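Side-chain contacts in PLP-Dependent L-Arginine Hydroxylase MppP (Streptomyces wadayamensis, PDB 6C9B), which is a PLP-dependent oxidase that acts on L-arginine and yields 4-hydroxy-2-ketoarginine and 2-ketoarginine: residues W49-Q54 and Q58-E63; F69-Q74 and D268-G273; V130-D135 and A140-E145; T183-D188 and A204-A209. All coordinates share one frame; numbering follows the deposited sequence. Where two conformers were deposited one is given.

Interaction 1 of 4, residues W49-Q54 and Q58-E63; sequences WAESEQ and QQIESE
Ile60, on the helix of residues 58-63, pushes its longer branch against the backbone of Glu51 and Ser52. The two helices follow one another in the chain, and their short axes approach to 10.4 Å at 123°, nearer perpendicular than antiparallel. At Ile60 CB, which points toward the other helix, the side chain divides. CG2 lies anti to the backbone N and CG1 anti to the carbonyl carbon (chi1 -63°). Ile60 CG1 passes 4.2 Å from Glu51 OE2. An extended chi2 (171°) then carries the tip to the facing helix, where Ile60 CD1 comes to 3.9 Å from Ser52 CA and 4.2 Å from Glu51 O. Ile60 CD1 is also 4.2 Å from Ser52 OG, whose hydrogen bond goes to Leu48 O. Leu259 of helix 256-291 packs on Ile60, and Leu226 of the second subunit on Ser52. Alongside the middle of the isoleucine branch, Glu51 OE2 and Glu63 OE2 stand 4.4 Å apart. Arg55, in the turn, and Arg263 each form salt bridges to both carboxylates. Shared guanidinium groups thus probably offset the two like charges, and the helix pair is joined through those arginines as well as through Ile60.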
loop_
_atom_site.group_PDB
_atom_site.type_symbol
_atom_site.label_atom_id
_atom_site.label_comp_id
_atom_site.label_asym_id
_atom_site.label_seq_id
_atom_site.Cartn_x
_atom_site.Cartn_y
_atom_site.Cartn_z
ATOM N N TRP B 49 -1.757 20.420 5.841
ATOM C CA TRP B 49 -0.535 19.828 6.388
ATOM C C TRP B 49 -0.336 20.248 7.841
ATOM O O TRP B 49 -0.125 19.414 8.731
ATOM C CB TRP B 49 0.665 20.244 5.544
ATOM C CG TRP B 49 1.935 19.495 5.898
ATOM C CD1 TRP B 49 2.643 19.615 7.056
ATOM C CD2 TRP B 49 2.634 18.523 5.103
ATOM N NE1 TRP B 49 3.730 18.788 7.036
ATOM C CE2 TRP B 49 3.743 18.093 5.856
ATOM C CE3 TRP B 49 2.431 17.967 3.837
ATOM C CZ2 TRP B 49 4.650 17.143 5.381
ATOM C CZ3 TRP B 49 3.329 17.005 3.380
ATOM C CH2 TRP B 49 4.424 16.621 4.140
ATOM N N ALA B 50 -0.425 21.550 8.102
ATOM C CA ALA B 50 -0.304 22.041 9.468
ATOM C C ALA B 50 -1.362 21.433 10.380
ATOM O O ALA B 50 -1.064 21.075 11.527
ATOM C CB ALA B 50 -0.397 23.566 9.459
ATOM N N GLU B 51 -2.607 21.316 9.899
ATOM C CA GLU B 51 -3.650 20.659 10.686
ATOM C C GLU B 51 -3.252 19.221 11.031
ATOM O O GLU B 51 -3.388 18.777 12.180
ATOM C CB GLU B 51 -4.982 20.661 9.928
ATOM C CG GLU B 51 -6.117 19.997 10.725
ATOM C CD GLU B 51 -7.392 19.776 9.935
ATOM O OE1 GLU B 51 -7.493 20.244 8.782
ATOM O OE2 GLU B 51 -8.296 19.100 10.475
ATOM N N SER B 52 -2.750 18.492 10.035
ATOM C CA SER B 52 -2.324 17.106 10.224
ATOM C C SER B 52 -1.149 16.965 11.193
ATOM O O SER B 52 -1.019 15.929 11.859
ATOM C CB SER B 52 -1.948 16.519 8.870
ATOM O OG SER B 52 -3.071 16.478 8.024
ATOM N N GLU B 53 -0.275 17.970 11.268
ATOM C CA GLU B 53 0.789 17.964 12.266
ATOM C C GLU B 53 0.262 18.217 13.671
ATOM O O GLU B 53 0.887 17.805 14.650
ATOM C CB GLU B 53 1.823 19.044 11.938
ATOM C CG GLU B 53 2.774 18.704 10.799
ATOM C CD GLU B 53 3.650 19.891 10.416
ATOM O OE1 GLU B 53 3.169 21.034 10.503
ATOM O OE2 GLU B 53 4.808 19.681 10.027
ATOM N N GLN B 54 -0.848 18.924 13.794
ATOM C CA GLN B 54 -1.263 19.458 15.078
ATOM C C GLN B 54 -2.390 18.683 15.743
ATOM O O GLN B 54 -2.551 18.790 16.962
ATOM C CB GLN B 54 -1.702 20.916 14.907
ATOM C CG GLN B 54 -0.562 21.858 14.501
ATOM C CD GLN B 54 -1.052 23.210 13.995
ATOM O OE1 GLN B 54 -2.253 23.492 13.997
ATOM N NE2 GLN B 54 -0.121 24.046 13.547
ATOM N N GLN B 58 -6.597 10.276 14.916
ATOM C CA GLN B 58 -7.883 9.607 15.113
ATOM C C GLN B 58 -9.055 10.550 14.864
ATOM O O GLN B 58 -10.116 10.120 14.386
ATOM C CB GLN B 58 -7.965 9.036 16.536
ATOM C CG GLN B 58 -9.365 8.579 16.964
ATOM C CD GLN B 58 -9.806 7.329 16.229
ATOM O OE1 GLN B 58 -10.702 7.367 15.382
ATOM N NE2 GLN B 58 -9.170 6.208 16.552
ATOM N N GLN B 59 -8.896 11.825 15.200
ATOM C CA GLN B 59 -9.980 12.772 14.987
ATOM C C GLN B 59 -10.132 13.080 13.508
ATOM O O GLN B 59 -11.247 13.103 12.974
ATOM C CB GLN B 59 -9.713 14.049 15.775
ATOM C CG GLN B 59 -9.698 13.849 17.280
ATOM C CD GLN B 59 -9.442 15.135 18.032
ATOM O OE1 GLN B 59 -9.400 16.216 17.444
ATOM N NE2 GLN B 59 -9.263 15.025 19.344
ATOM N N ILE B 60 -9.010 13.271 12.816
ATOM C CA ILE B 60 -9.071 13.504 11.380
ATOM C C ILE B 60 -9.655 12.281 10.689
ATOM O O ILE B 60 -10.524 12.391 9.811
ATOM C CB ILE B 60 -7.672 13.858 10.843
ATOM C CG1 ILE B 60 -7.183 15.167 11.473
ATOM C CG2 ILE B 60 -7.696 14.008 9.319
ATOM C CD1 ILE B 60 -5.720 15.474 11.159
ATOM N N GLU B 61 -9.213 11.092 11.096
ATOM C CA GLU B 61 -9.745 9.870 10.497
ATOM C C GLU B 61 -11.246 9.744 10.732
ATOM O O GLU B 61 -12.004 9.413 9.811
ATOM C CB GLU B 61 -9.029 8.657 11.064
ATOM C CG GLU B 61 -9.442 7.352 10.368
ATOM C CD GLU B 61 -8.807 6.115 10.969
ATOM O OE1 GLU B 61 -8.698 5.110 10.238
ATOM O OE2 GLU B 61 -8.444 6.123 12.169
ATOM N N SER B 62 -11.702 10.017 11.954
ATOM C CA SER B 62 -13.129 9.911 12.236
ATOM C C SER B 62 -13.935 10.878 11.377
ATOM O O SER B 62 -15.035 10.542 10.917
ATOM C CB SER B 62 -13.393 10.167 13.720
ATOM O OG SER B 62 -13.079 9.023 14.493
ATOM N N GLU B 63 -13.410 12.086 11.157
ATOM C CA GLU B 63 -14.121 13.059 10.325
ATOM C C GLU B 63 -14.125 12.643 8.860
ATOM O O GLU B 63 -15.115 12.866 8.149
ATOM C CB GLU B 63 -13.483 14.443 10.485
ATOM C CG GLU B 63 -13.521 14.948 11.919
ATOM C CD GLU B 63 -12.648 16.166 12.172
ATOM O OE1 GLU B 63 -12.778 16.737 13.268
ATOM O OE2 GLU B 63 -11.825 16.542 11.301
#

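Interaction 2 of 4, residues F69-Q74 and D268-G273; sequences FTLLGQ and DAADGG
Leu71 and Ala270 mark the closest backbone approach, with CA atoms 5.8 Å apart, where the end of helix 57-71 meets the long helix 256-291. The first helix closes in a Schellman motif: Gln74 N bonds to Phe69 O at 2.8 Å and Gly73 N to Thr70 O at 3.1 Å, with Gly73 at positive phi as the C-prime residue. The second segment has an irregularity of its own, a wider pi-type turn over residues 269-273 in which Gly273 N reaches Asp268 O at 3.0 Å.

One leucine on the last helical turn makes the contact from its side. The CG of Leu71 lies anti to the backbone N (chi1 170°); both of its methyls meet Ala269 CB, and CD1 goes on to Ala270. Leu71 CD2 sits 3.6 Å from Ala269 CB, a methyl that also touches Trp223. Leu71 CD1 lies over the helix backbone, 3.4 Å from Ala270 N, and is also 3.9 Å from Ala270 CB. With only methyls at Ala269 and Ala270, Leu71 CD1 reaches the main chain, and no hydrogen bond links the segments.

Past the helix end, Gln74 ties the turn to residues farther along the chain through bonds to His202 N and Tyr200 O. Its NE2 also folds back within the turn to Leu72 O at 2.8 Å, nearly straight at 172° and lying in the plane of the glutamine amide.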
loop_
_atom_site.group_PDB
_atom_site.type_symbol
_atom_site.label_atom_id
_atom_site.label_comp_id
_atom_site.label_asym_id
_atom_site.label_seq_id
_atom_site.Cartn_x
_atom_site.Cartn_y
_atom_site.Cartn_z
ATOM N N PHE B 69 -18.774 8.158 4.302
ATOM C CA PHE B 69 -19.913 7.251 4.456
ATOM C C PHE B 69 -21.241 7.996 4.353
ATOM O O PHE B 69 -22.169 7.525 3.694
ATOM C CB PHE B 69 -19.822 6.521 5.789
ATOM C CG PHE B 69 -18.776 5.445 5.819
ATOM C CD1 PHE B 69 -19.012 4.224 5.220
ATOM C CD2 PHE B 69 -17.589 5.635 6.501
ATOM C CE1 PHE B 69 -18.066 3.230 5.266
ATOM C CE2 PHE B 69 -16.636 4.639 6.549
ATOM C CZ PHE B 69 -16.889 3.429 5.926
ATOM N N THR B 70 -21.362 9.155 5.009
ATOM C CA THR B 70 -22.636 9.870 4.974
ATOM C C THR B 70 -22.918 10.417 3.582
ATOM O O THR B 70 -24.069 10.403 3.124
ATOM C CB THR B 70 -22.654 11.003 6.009
ATOM O OG1 THR B 70 -21.665 11.974 5.685
ATOM C CG2 THR B 70 -22.388 10.463 7.381
ATOM N N LEU B 71 -21.882 10.901 2.890
ATOM C CA LEU B 71 -22.048 11.366 1.517
ATOM C C LEU B 71 -22.764 10.341 0.670
ATOM O O LEU B 71 -23.602 10.691 -0.175
ATOM C CB LEU B 71 -20.685 11.660 0.892
ATOM C CG LEU B 71 -20.642 11.926 -0.618
ATOM C CD1 LEU B 71 -21.209 13.291 -0.904
ATOM C CD2 LEU B 71 -19.235 11.839 -1.170
ATOM N N LEU B 72 -22.437 9.065 0.870
ATOM C CA LEU B 72 -22.924 8.008 -0.004
ATOM C C LEU B 72 -24.022 7.162 0.648
ATOM O O LEU B 72 -24.305 6.054 0.178
ATOM C CB LEU B 72 -21.747 7.142 -0.465
ATOM C CG LEU B 72 -20.653 7.899 -1.247
ATOM C CD1 LEU B 72 -19.564 6.927 -1.702
ATOM C CD2 LEU B 72 -21.214 8.651 -2.462
ATOM N N GLY B 73 -24.678 7.682 1.690
ATOM C CA GLY B 73 -25.893 7.090 2.206
ATOM C C GLY B 73 -25.658 5.994 3.213
ATOM O O GLY B 73 -26.618 5.318 3.611
ATOM N N GLN B 74 -24.419 5.792 3.630
ATOM C CA GLN B 74 -24.058 4.645 4.458
ATOM C C GLN B 74 -24.068 5.033 5.931
ATOM O O GLN B 74 -23.069 4.912 6.646
ATOM C CB GLN B 74 -22.698 4.103 4.031
ATOM C CG GLN B 74 -22.601 3.753 2.569
ATOM C CD GLN B 74 -23.759 2.893 2.109
ATOM O OE1 GLN B 74 -23.911 1.748 2.535
ATOM N NE2 GLN B 74 -24.599 3.448 1.275
ATOM N N ASP B 268 -16.923 18.681 -0.305
ATOM C CA ASP B 268 -17.194 19.349 -1.571
ATOM C C ASP B 268 -18.203 18.554 -2.390
ATOM O O ASP B 268 -19.095 19.133 -3.035
ATOM C CB ASP B 268 -15.884 19.519 -2.341
ATOM C CG ASP B 268 -16.089 20.015 -3.735
ATOM O OD1 ASP B 268 -16.203 21.241 -3.911
ATOM O OD2 ASP B 268 -16.158 19.193 -4.664
ATOM N N ALA B 269 -18.050 17.225 -2.393
ATOM C CA ALA B 269 -19.005 16.348 -3.065
ATOM C C ALA B 269 -20.400 16.502 -2.473
ATOM O O ALA B 269 -21.387 16.542 -3.210
ATOM C CB ALA B 269 -18.519 14.895 -2.981
ATOM N N ALA B 270 -20.502 16.633 -1.146
ATOM C CA ALA B 270 -21.813 16.772 -0.521
ATOM C C ALA B 270 -22.457 18.111 -0.850
ATOM O O ALA B 270 -23.687 18.216 -0.877
ATOM C CB ALA B 270 -21.704 16.617 0.997
ATOM N N ASP B 271 -21.649 19.137 -1.109
ATOM C CA ASP B 271 -22.141 20.473 -1.409
ATOM C C ASP B 271 -22.541 20.656 -2.870
ATOM O O ASP B 271 -22.842 21.785 -3.267
ATOM C CB ASP B 271 -21.078 21.520 -1.048
ATOM C CG ASP B 271 -20.930 21.708 0.445
ATOM O OD1 ASP B 271 -21.848 21.300 1.188
ATOM O OD2 ASP B 271 -19.903 22.274 0.877
ATOM N N GLY B 272 -22.554 19.597 -3.670
ATOM C CA GLY B 272 -22.935 19.697 -5.067
ATOM C C GLY B 272 -21.940 19.041 -6.007
ATOM O O GLY B 272 -22.238 18.831 -7.186
ATOM N N GLY B 273 -20.751 18.719 -5.498
ATOM C CA GLY B 273 -19.741 18.094 -6.333
ATOM C C GLY B 273 -20.149 16.730 -6.848
ATOM O O GLY B 273 -19.780 16.350 -7.966
#

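Interaction 3 of 4, residues V130-D135 and A140-E145; sequences VPVEED and ADLSAE
Val132 and Leu142 make the side-chain contact here, between strand 128-133, outermost in the seven-stranded large-domain sheet of the class-I (fold type I) PLP-dependent aminotransferase family, and the loop that leads into helix 144-149. Helix 134-139 lies between the two, so the chain leaves the sheet, makes a short helical excursion and returns over the strand it has just left.

The first shell is a single methyl pair: Val132 CG1 lies 4.1 Å from Leu142 CD2. The CB of Val132 points toward the loop, and CG1, anti to its own backbone N (chi1 -174°), reaches out to meet the leucine. Leu142 arrives differently. Its CB does not aim at the strand, but chi1 near -57° and a fully extended chi2 (180°) bring the end of the side chain closer, and the two side chains meet at a slant. The backbones stay well apart, with the CA atoms of Val132 and Leu142 9.0 Å from each other. Across the short helix, from its second residue to the one just past its end, Asp135 O and Ala140 N are separated by 4.3 Å, too far for a hydrogen bond.

The second shell surrounds both partners. Val132 is held in the sheet by backbone bonds to Leu110 and His112 of strand 107-112, and its side chain touches Ala109. Leu142 also packs on Leu174 of helix 168-181 and Leu147 of helix 144-149, while Gln177 NE2 binds its carbonyl O. Directly after Leu142, Ser143 occupies the N-cap position of helix 144-149, with its OG hydrogen-bonded to Leu146 N.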
loop_
_atom_site.group_PDB
_atom_site.type_symbol
_atom_site.label_atom_id
_atom_site.label_comp_id
_atom_site.label_asym_id
_atom_site.label_seq_id
_atom_site.Cartn_x
_atom_site.Cartn_y
_atom_site.Cartn_z
ATOM N N VAL B 130 -14.889 -20.029 -7.103
ATOM C CA VAL B 130 -16.057 -20.524 -7.828
ATOM C C VAL B 130 -16.710 -19.319 -8.492
ATOM O O VAL B 130 -17.180 -18.421 -7.784
ATOM C CB VAL B 130 -17.059 -21.229 -6.901
ATOM C CG1 VAL B 130 -18.195 -21.790 -7.739
ATOM C CG2 VAL B 130 -16.389 -22.304 -6.110
ATOM N N PRO B 131 -16.769 -19.239 -9.825
ATOM C CA PRO B 131 -17.392 -18.066 -10.453
ATOM C C PRO B 131 -18.905 -18.075 -10.327
ATOM O O PRO B 131 -19.542 -19.120 -10.463
ATOM C CB PRO B 131 -16.983 -18.194 -11.919
ATOM C CG PRO B 131 -16.793 -19.641 -12.130
ATOM C CD PRO B 131 -16.196 -20.147 -10.840
ATOM N N VAL B 132 -19.473 -16.900 -10.074
ATOM C CA VAL B 132 -20.922 -16.697 -10.094
ATOM C C VAL B 132 -21.209 -15.639 -11.144
ATOM O O VAL B 132 -20.791 -14.486 -10.994
ATOM C CB VAL B 132 -21.471 -16.267 -8.730
ATOM C CG1 VAL B 132 -22.991 -16.207 -8.773
ATOM C CG2 VAL B 132 -21.008 -17.222 -7.649
ATOM N N GLU B 133 -21.880 -16.040 -12.231
ATOM C CA GLU B 133 -22.196 -15.085 -13.282
ATOM C C GLU B 133 -23.205 -14.073 -12.761
ATOM O O GLU B 133 -23.986 -14.353 -11.848
ATOM C CB GLU B 133 -22.781 -15.785 -14.514
ATOM C CG GLU B 133 -21.831 -16.772 -15.173
ATOM C CD GLU B 133 -20.649 -16.099 -15.876
ATOM O OE1 GLU B 133 -20.821 -15.025 -16.510
ATOM O OE2 GLU B 133 -19.547 -16.672 -15.804
ATOM N N GLU B 134 -23.225 -12.906 -13.404
ATOM C CA GLU B 134 -24.050 -11.819 -12.897
ATOM C C GLU B 134 -25.524 -12.188 -12.906
ATOM O O GLU B 134 -26.249 -11.853 -11.968
ATOM C CB GLU B 134 -23.793 -10.540 -13.696
ATOM C CG GLU B 134 -22.472 -9.946 -13.389
ATOM C CD GLU B 134 -22.258 -8.609 -14.025
ATOM O OE1 GLU B 134 -22.486 -8.529 -15.263
ATOM O OE2 GLU B 134 -21.867 -7.670 -13.283
ATOM N N ASP B 135 -26.002 -12.888 -13.951
ATOM C CA ASP B 135 -27.415 -13.233 -13.992
ATOM C C ASP B 135 -27.800 -14.096 -12.808
ATOM O O ASP B 135 -28.863 -13.892 -12.207
ATOM C CB ASP B 135 -27.744 -13.962 -15.280
ATOM C CG ASP B 135 -27.962 -13.022 -16.437
ATOM O OD1 ASP B 135 -28.034 -11.798 -16.188
ATOM O OD2 ASP B 135 -28.048 -13.514 -17.580
ATOM N N ALA B 140 -31.338 -14.846 -8.781
ATOM C CA ALA B 140 -31.850 -15.983 -8.029
ATOM C C ALA B 140 -31.042 -16.163 -6.759
ATOM O O ALA B 140 -29.897 -15.731 -6.676
ATOM C CB ALA B 140 -31.792 -17.261 -8.861
ATOM N N ASP B 141 -31.655 -16.819 -5.773
ATOM C CA ASP B 141 -30.896 -17.215 -4.598
ATOM C C ASP B 141 -29.716 -18.080 -5.025
ATOM O O ASP B 141 -29.802 -18.851 -5.983
ATOM C CB ASP B 141 -31.763 -18.018 -3.633
ATOM C CG ASP B 141 -32.823 -17.209 -2.944
ATOM O OD1 ASP B 141 -32.992 -16.017 -3.234
ATOM O OD2 ASP B 141 -33.511 -17.799 -2.074
ATOM N N LEU B 142 -28.612 -17.992 -4.292
ATOM C CA LEU B 142 -27.553 -18.977 -4.465
ATOM C C LEU B 142 -27.992 -20.340 -3.946
ATOM O O LEU B 142 -28.804 -20.462 -3.016
ATOM C CB LEU B 142 -26.276 -18.540 -3.743
ATOM C CG LEU B 142 -25.740 -17.182 -4.181
ATOM C CD1 LEU B 142 -24.457 -16.825 -3.396
ATOM C CD2 LEU B 142 -25.491 -17.145 -5.687
ATOM N N SER B 143 -27.466 -21.390 -4.573
ATOM C CA SER B 143 -27.900 -22.732 -4.228
ATOM C C SER B 143 -27.321 -23.139 -2.877
ATOM O O SER B 143 -26.277 -22.652 -2.442
ATOM C CB SER B 143 -27.485 -23.724 -5.319
ATOM O OG SER B 143 -26.101 -24.001 -5.250
ATOM N N ALA B 144 -28.030 -24.034 -2.187
ATOM C CA ALA B 144 -27.508 -24.528 -0.922
ATOM C C ALA B 144 -26.228 -25.313 -1.143
ATOM O O ALA B 144 -25.340 -25.331 -0.284
ATOM C CB ALA B 144 -28.570 -25.393 -0.232
ATOM N N GLU B 145 -26.123 -25.972 -2.300
ATOM C CA GLU B 145 -24.918 -26.716 -2.631
ATOM C C GLU B 145 -23.728 -25.779 -2.737
ATOM O O GLU B 145 -22.644 -26.068 -2.216
ATOM C CB GLU B 145 -25.128 -27.476 -3.940
ATOM C CG GLU B 145 -23.840 -27.786 -4.695
ATOM C CD GLU B 145 -23.979 -28.949 -5.654
ATOM O OE1 GLU B 145 -24.817 -29.839 -5.396
ATOM O OE2 GLU B 145 -23.248 -28.972 -6.669
#

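Interaction 4 of 4, residues T183-D188 and A204-A209; sequences TVLALD and AVLQEA
Leu185 and Leu187, two residues apart on strand 184-188, meet the same partner, Leu206 of helix 202-209, in a beta-alpha-beta unit. Walking along the strand, Val184 comes first and belongs to the sheet, with backbone bonds to Gly151 and Val153. Leu185 is the first to face the helix. Its CG stands anti to the backbone N (chi1 180°), and Leu185 CD2 touches Leu206 CD2 at 3.8 Å, the two side chains crossing at about a right angle. The CA atoms of this pair are also the nearest across the segments, 8.7 Å apart, a gap spanned by the two leucine side chains.

Ala186 turns the other way, as the alternation of a strand requires, and touches Cys152 and Phe154 of strand 152-156. Leu187 faces the helix again, and its CD1 lies 4.4 Å from Leu206 CD1, a looser approach. Leu206 therefore divides its branches, CD2 to the earlier leucine and CD1 to the later one. All three residues are buried and no hydrogen bond crosses the contact. The strand ends at Asp188, whose OD1 accepts from Ser190 N. Asp188 OD2 lies near N1 of the PLP-modified lysine at position 221, a placement consistent with the aspartate found near the pyridine nitrogen in related aminotransferases.

Around the leucines, Leu174 and Ala175 of helix 168-181 pack on Leu185, and Val155 of strand 152-156 touches Leu187. Leu206 also rests on Trp213 and Val215 of the parallel strand 212-218, so helix 202-209 packs on both strands that it connects.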
loop_
_atom_site.group_PDB
_atom_site.type_symbol
_atom_site.label_atom_id
_atom_site.label_comp_id
_atom_site.label_asym_id
_atom_site.label_seq_id
_atom_site.Cartn_x
_atom_site.Cartn_y
_atom_site.Cartn_z
ATOM N N THR B 183 -21.667 -18.245 6.276
ATOM C CA THR B 183 -20.751 -17.792 5.245
ATOM C C THR B 183 -20.409 -16.309 5.451
ATOM O O THR B 183 -21.257 -15.528 5.882
ATOM C CB THR B 183 -21.423 -17.975 3.877
ATOM O OG1 THR B 183 -22.104 -19.231 3.834
ATOM C CG2 THR B 183 -20.425 -17.932 2.742
ATOM N N VAL B 184 -19.184 -15.924 5.097
ATOM C CA VAL B 184 -18.809 -14.508 5.073
ATOM C C VAL B 184 -19.345 -13.873 3.795
ATOM O O VAL B 184 -19.111 -14.386 2.699
ATOM C CB VAL B 184 -17.279 -14.330 5.139
ATOM C CG1 VAL B 184 -16.925 -12.865 5.047
ATOM C CG2 VAL B 184 -16.696 -14.913 6.428
ATOM N N LEU B 185 -20.044 -12.749 3.922
ATOM C CA LEU B 185 -20.420 -11.939 2.761
ATOM C C LEU B 185 -19.448 -10.766 2.675
ATOM O O LEU B 185 -19.361 -9.969 3.610
ATOM C CB LEU B 185 -21.863 -11.441 2.869
ATOM C CG LEU B 185 -22.375 -10.570 1.702
ATOM C CD1 LEU B 185 -22.153 -11.225 0.383
ATOM C CD2 LEU B 185 -23.844 -10.309 1.924
ATOM N N ALA B 186 -18.722 -10.666 1.563
ATOM C CA ALA B 186 -17.734 -9.615 1.356
ATOM C C ALA B 186 -18.155 -8.779 0.172
ATOM O O ALA B 186 -18.529 -9.330 -0.862
ATOM C CB ALA B 186 -16.350 -10.188 1.093
ATOM N N LEU B 187 -18.069 -7.456 0.314
ATOM C CA LEU B 187 -18.449 -6.542 -0.739
ATOM C C LEU B 187 -17.281 -5.628 -1.056
ATOM O O LEU B 187 -16.600 -5.154 -0.143
ATOM C CB LEU B 187 -19.638 -5.661 -0.344
ATOM C CG LEU B 187 -20.905 -6.344 0.132
ATOM C CD1 LEU B 187 -21.921 -5.264 0.433
ATOM C CD2 LEU B 187 -21.390 -7.300 -0.914
ATOM N N ASP B 188 -17.057 -5.386 -2.353
ATOM C CA ASP B 188 -16.109 -4.371 -2.824
ATOM C C ASP B 188 -16.935 -3.268 -3.474
ATOM O O ASP B 188 -17.574 -3.490 -4.510
ATOM C CB ASP B 188 -15.104 -4.974 -3.803
ATOM C CG ASP B 188 -14.173 -3.942 -4.412
ATOM O OD1 ASP B 188 -14.526 -2.734 -4.474
ATOM O OD2 ASP B 188 -13.084 -4.345 -4.865
ATOM N N ALA B 204 -26.950 -1.138 7.130
ATOM C CA ALA B 204 -28.221 -1.463 7.761
ATOM C C ALA B 204 -28.704 -2.834 7.322
ATOM O O ALA B 204 -29.146 -3.639 8.147
ATOM C CB ALA B 204 -29.244 -0.382 7.425
ATOM N N VAL B 205 -28.598 -3.121 6.024
ATOM C CA VAL B 205 -28.987 -4.433 5.506
ATOM C C VAL B 205 -28.131 -5.521 6.136
ATOM O O VAL B 205 -28.639 -6.531 6.637
ATOM C CB VAL B 205 -28.885 -4.460 3.969
ATOM C CG1 VAL B 205 -29.218 -5.855 3.441
ATOM C CG2 VAL B 205 -29.826 -3.413 3.352
ATOM N N LEU B 206 -26.815 -5.335 6.120
ATOM C CA LEU B 206 -25.920 -6.374 6.627
ATOM C C LEU B 206 -26.136 -6.629 8.110
ATOM O O LEU B 206 -26.160 -7.786 8.556
ATOM C CB LEU B 206 -24.467 -5.971 6.377
ATOM C CG LEU B 206 -24.083 -5.941 4.909
ATOM C CD1 LEU B 206 -22.754 -5.244 4.749
ATOM C CD2 LEU B 206 -24.057 -7.337 4.282
ATOM N N GLN B 207 -26.279 -5.563 8.893
ATOM C CA GLN B 207 -26.474 -5.731 10.328
ATOM C C GLN B 207 -27.834 -6.348 10.632
ATOM O O GLN B 207 -27.954 -7.157 11.558
ATOM C CB GLN B 207 -26.283 -4.379 11.024
ATOM C CG GLN B 207 -24.824 -3.917 10.936
ATOM C CD GLN B 207 -24.613 -2.417 11.101
ATOM O OE1 GLN B 207 -25.522 -1.608 10.892
ATOM N NE2 GLN B 207 -23.391 -2.041 11.469
ATOM N N GLU B 208 -28.876 -5.965 9.896
ATOM C CA GLU B 208 -30.193 -6.552 10.140
ATOM C C GLU B 208 -30.190 -8.050 9.849
ATOM O O GLU B 208 -30.881 -8.830 10.526
ATOM C CB GLU B 208 -31.255 -5.851 9.290
ATOM C CG GLU B 208 -32.648 -6.524 9.309
ATOM C CD GLU B 208 -33.629 -5.928 8.297
ATOM O OE1 GLU B 208 -34.655 -5.350 8.720
ATOM O OE2 GLU B 208 -33.379 -6.044 7.078
ATOM N N ALA B 209 -29.443 -8.469 8.823
ATOM C CA ALA B 209 -29.409 -9.886 8.457
ATOM C C ALA B 209 -28.553 -10.679 9.425
ATOM O O ALA B 209 -28.806 -11.869 9.646
ATOM C CB ALA B 209 -28.878 -10.052 7.022
#

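In the fold
Interaction 4 is buried, an apolar helix-on-sheet contact, whereas interactions 1, 2 and 3 are only partly buried. Interactions 3 and 4 reach the same seven-stranded sheet, the former at outermost strand 128-133, the latter at an inner one, centres 16 Å apart. Interactions 1 and 2 share helix 57-71, near its start and at its end, 20 Å apart between centres; interaction 2 is made with helix 256-291, which also packs against interaction 1. Interaction 1 differs in chemistry: it sets a carboxylate pair with arginines next to an aliphatic branch, close to the second subunit, while the side-chain contacts across the other three are apolar. Interactions 3 and 4 are nested within the loop closed by interaction 2.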